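Local coordinates for protein formate dehydrogenase (Pyrobaculum aerophilum, PDB 1QP8) that probably works as an NAD(P)H-dependent 2-hydroxyacid dehydrogenase of the D-isomer-specific family, reducing glyoxylate or hydroxypyruvate, and binds NADPH, at residues Val37-Leu45 with Asp62-Pro70. Residues are numbered along the deposited sequence; the frame is centred on the assembly and turned at random.
Sequences VSRITAEEL and DHLPWESIP
The guanidinium of R39 lies flat over one face of the H63 imidazole, the two planes 16° apart and their centres 4.3 Å from each other. At its edge the same ring turns NE2 to the carbonyl of S38, a weak, bent bond of 2.9 Å from NE2 to S38 O. With H63 CG standing between its own backbone N and carbonyl carbon (chi1 59°), the imidazole is set where it can meet both groups. A leucine here would probably leave S38 O without this donor and the guanidinium without its flat partner, free to turn. This end, with R39 exposed, is the looser one. The more closely packed part is apolar and centres on buried I40 and L45. I40 CG2 sits 3.7 Å from P65 CD and also reaches L64 CD2, while L45 CD1 meets I69 CG1, the two side chains crossing obliquely. Beyond them A42 CB rests against S68 at the partly exposed margin. T41 and E44 form a capping box that starts helix 42-47: E44 N donates to T41 OG1, and T41 N returns a nearly straight bond to E44 OE1. The side chain of H63 is about 8 Å from the bound NADPH. The contact thus seats the beginning of that helix on the loop joining parallel strands 54-55 and 75-76, with L64 and W66 packing on strand 75-76.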
loop_
_atom_site.group_PDB
_atom_site.type_symbol
_atom_site.label_atom_id
_atom_site.label_comp_id
_atom_site.label_asym_id
_atom_site.label_seq_id
_atom_site.Cartn_x
_atom_site.Cartn_y
_atom_site.Cartn_z
ATOM N N VAL A 37 -10.714 -29.840 10.026
ATOM C CA VAL A 37 -9.312 -29.871 10.406
ATOM C C VAL A 37 -8.527 -28.771 9.684
ATOM O O VAL A 37 -9.066 -28.038 8.833
ATOM C CB VAL A 37 -8.624 -31.217 9.995
ATOM C CG1 VAL A 37 -9.457 -32.405 10.435
ATOM C CG2 VAL A 37 -8.393 -31.242 8.472
ATOM N N SER A 38 -7.240 -28.698 10.017
ATOM C CA SER A 38 -6.329 -27.751 9.402
ATOM C C SER A 38 -5.280 -28.607 8.685
ATOM O O SER A 38 -4.797 -28.285 7.601
ATOM C CB SER A 38 -5.672 -26.895 10.466
ATOM O OG SER A 38 -5.624 -25.551 10.036
ATOM N N ARG A 39 -4.934 -29.710 9.319
ATOM C CA ARG A 39 -3.986 -30.648 8.763
ATOM C C ARG A 39 -4.525 -32.012 9.182
ATOM O O ARG A 39 -5.324 -32.114 10.123
ATOM C CB ARG A 39 -2.577 -30.402 9.323
ATOM C CG ARG A 39 -1.709 -29.506 8.440
ATOM C CD ARG A 39 -1.205 -28.271 9.175
ATOM N NE ARG A 39 -1.559 -27.031 8.472
ATOM C CZ ARG A 39 -0.855 -26.481 7.482
ATOM N NH1 ARG A 39 0.269 -27.048 7.057
ATOM N NH2 ARG A 39 -1.286 -25.363 6.904
ATOM N N ILE A 40 -4.126 -33.060 8.474
ATOM C CA ILE A 40 -4.607 -34.380 8.825
ATOM C C ILE A 40 -3.586 -35.382 8.339
ATOM O O ILE A 40 -3.076 -35.267 7.230
ATOM C CB ILE A 40 -5.993 -34.642 8.192
ATOM C CG1 ILE A 40 -6.631 -35.878 8.829
ATOM C CG2 ILE A 40 -5.871 -34.799 6.699
ATOM C CD1 ILE A 40 -8.047 -36.183 8.321
ATOM N N THR A 41 -3.266 -36.352 9.183
ATOM C CA THR A 41 -2.276 -37.355 8.822
ATOM C C THR A 41 -2.927 -38.627 8.319
ATOM O O THR A 41 -4.129 -38.841 8.494
ATOM C CB THR A 41 -1.393 -37.730 10.029
ATOM O OG1 THR A 41 -2.200 -38.359 11.034
ATOM C CG2 THR A 41 -0.733 -36.488 10.611
ATOM N N ALA A 42 -2.126 -39.482 7.696
ATOM C CA ALA A 42 -2.653 -40.735 7.205
ATOM C C ALA A 42 -3.032 -41.604 8.395
ATOM O O ALA A 42 -3.895 -42.476 8.277
ATOM C CB ALA A 42 -1.631 -41.432 6.359
ATOM N N GLU A 43 -2.399 -41.360 9.542
ATOM C CA GLU A 43 -2.699 -42.133 10.739
ATOM C C GLU A 43 -4.139 -41.849 11.140
ATOM O O GLU A 43 -4.869 -42.761 11.521
ATOM C CB GLU A 43 -1.756 -41.774 11.893
ATOM C CG GLU A 43 -0.586 -40.877 11.525
ATOM C CD GLU A 43 0.234 -41.421 10.380
ATOM O OE1 GLU A 43 0.665 -42.589 10.460
ATOM O OE2 GLU A 43 0.450 -40.675 9.400
ATOM N N GLU A 44 -4.560 -40.590 11.051
ATOM C CA GLU A 44 -5.937 -40.249 11.401
ATOM C C GLU A 44 -6.897 -40.767 10.329
ATOM O O GLU A 44 -7.966 -41.289 10.639
ATOM C CB GLU A 44 -6.115 -38.737 11.532
ATOM C CG GLU A 44 -5.601 -38.147 12.806
ATOM C CD GLU A 44 -5.288 -36.672 12.655
ATOM O OE1 GLU A 44 -4.446 -36.333 11.775
ATOM O OE2 GLU A 44 -5.878 -35.852 13.410
ATOM N N LEU A 45 -6.513 -40.620 9.067
ATOM C CA LEU A 45 -7.367 -41.073 7.984
ATOM C C LEU A 45 -7.693 -42.560 8.043
ATOM O O LEU A 45 -8.787 -42.984 7.655
ATOM C CB LEU A 45 -6.739 -40.726 6.635
ATOM C CG LEU A 45 -6.979 -39.280 6.193
ATOM C CD1 LEU A 45 -6.441 -39.049 4.802
ATOM C CD2 LEU A 45 -8.460 -38.993 6.212
ATOM N N ASP A 62 -3.020 -28.169 -0.696
ATOM C CA ASP A 62 -1.835 -28.911 -1.113
ATOM C C ASP A 62 -1.197 -29.687 0.038
ATOM O O ASP A 62 -0.628 -30.763 -0.170
ATOM C CB ASP A 62 -0.810 -27.952 -1.706
ATOM C CG ASP A 62 -0.461 -26.821 -0.758
ATOM O OD1 ASP A 62 -1.320 -25.930 -0.538
ATOM O OD2 ASP A 62 0.673 -26.833 -0.231
ATOM N N HIS A 63 -1.297 -29.149 1.250
ATOM C CA HIS A 63 -0.715 -29.808 2.411
ATOM C C HIS A 63 -1.398 -31.124 2.809
ATOM O O HIS A 63 -0.848 -31.900 3.592
ATOM C CB HIS A 63 -0.724 -28.863 3.604
ATOM C CG HIS A 63 -2.089 -28.395 3.975
ATOM N ND1 HIS A 63 -2.794 -27.490 3.212
ATOM C CD2 HIS A 63 -2.898 -28.733 5.006
ATOM C CE1 HIS A 63 -3.980 -27.287 3.758
ATOM N NE2 HIS A 63 -4.068 -28.029 4.849
ATOM N N LEU A 64 -2.589 -31.383 2.283
ATOM C CA LEU A 64 -3.300 -32.615 2.619
ATOM C C LEU A 64 -2.690 -33.859 1.991
ATOM O O LEU A 64 -2.302 -33.852 0.820
ATOM C CB LEU A 64 -4.748 -32.528 2.159
ATOM C CG LEU A 64 -5.671 -31.481 2.764
ATOM C CD1 LEU A 64 -7.037 -31.625 2.087
ATOM C CD2 LEU A 64 -5.803 -31.689 4.267
ATOM N N PRO A 65 -2.637 -34.963 2.752
ATOM C CA PRO A 65 -2.082 -36.235 2.277
ATOM C C PRO A 65 -2.523 -36.555 0.861
ATOM O O PRO A 65 -1.708 -36.893 0.014
ATOM C CB PRO A 65 -2.657 -37.245 3.240
ATOM C CG PRO A 65 -2.777 -36.493 4.499
ATOM C CD PRO A 65 -3.267 -35.124 4.074
ATOM N N TRP A 66 -3.820 -36.454 0.612
ATOM C CA TRP A 66 -4.383 -36.739 -0.703
ATOM C C TRP A 66 -4.177 -38.184 -1.126
ATOM O O TRP A 66 -5.136 -38.870 -1.476
ATOM C CB TRP A 66 -3.807 -35.800 -1.770
ATOM C CG TRP A 66 -4.494 -34.481 -1.789
ATOM C CD1 TRP A 66 -3.922 -33.255 -1.607
ATOM C CD2 TRP A 66 -5.905 -34.239 -1.966
ATOM N NE1 TRP A 66 -4.885 -32.265 -1.651
ATOM C CE2 TRP A 66 -6.110 -32.844 -1.870
ATOM C CE3 TRP A 66 -7.005 -35.078 -2.187
ATOM C CZ2 TRP A 66 -7.379 -32.253 -1.994
ATOM C CZ3 TRP A 66 -8.271 -34.495 -2.307
ATOM C CH2 TRP A 66 -8.446 -33.092 -2.209
ATOM N N GLU A 67 -2.940 -38.659 -1.086
ATOM C CA GLU A 67 -2.687 -40.030 -1.489
ATOM C C GLU A 67 -3.196 -40.990 -0.426
ATOM O O GLU A 67 -3.170 -42.205 -0.610
ATOM C CB GLU A 67 -1.192 -40.268 -1.763
ATOM C CG GLU A 67 -0.286 -40.408 -0.544
ATOM C CD GLU A 67 0.054 -39.081 0.125
ATOM O OE1 GLU A 67 0.379 -38.112 -0.597
ATOM O OE2 GLU A 67 0.012 -39.010 1.376
ATOM N N SER A 68 -3.675 -40.442 0.687
ATOM C CA SER A 68 -4.190 -41.287 1.758
ATOM C C SER A 68 -5.664 -41.030 2.031
ATOM O O SER A 68 -6.246 -41.641 2.923
ATOM C CB SER A 68 -3.375 -41.083 3.039
ATOM O OG SER A 68 -2.196 -41.867 3.015
ATOM N N ILE A 69 -6.255 -40.122 1.260
ATOM C CA ILE A 69 -7.665 -39.788 1.396
ATOM C C ILE A 69 -8.455 -40.597 0.382
ATOM O O ILE A 69 -8.316 -40.387 -0.820
ATOM C CB ILE A 69 -7.962 -38.304 1.073
ATOM C CG1 ILE A 69 -7.243 -37.389 2.057
ATOM C CG2 ILE A 69 -9.475 -38.062 1.091
ATOM C CD1 ILE A 69 -7.258 -35.933 1.632
ATOM N N PRO A 70 -9.295 -41.526 0.852
ATOM C CA PRO A 70 -10.094 -42.329 -0.090
ATOM C C PRO A 70 -10.722 -41.400 -1.137
ATOM O O PRO A 70 -11.255 -40.353 -0.804
ATOM C CB PRO A 70 -11.118 -42.992 0.822
ATOM C CG PRO A 70 -10.313 -43.200 2.111
ATOM C CD PRO A 70 -9.561 -41.897 2.251
#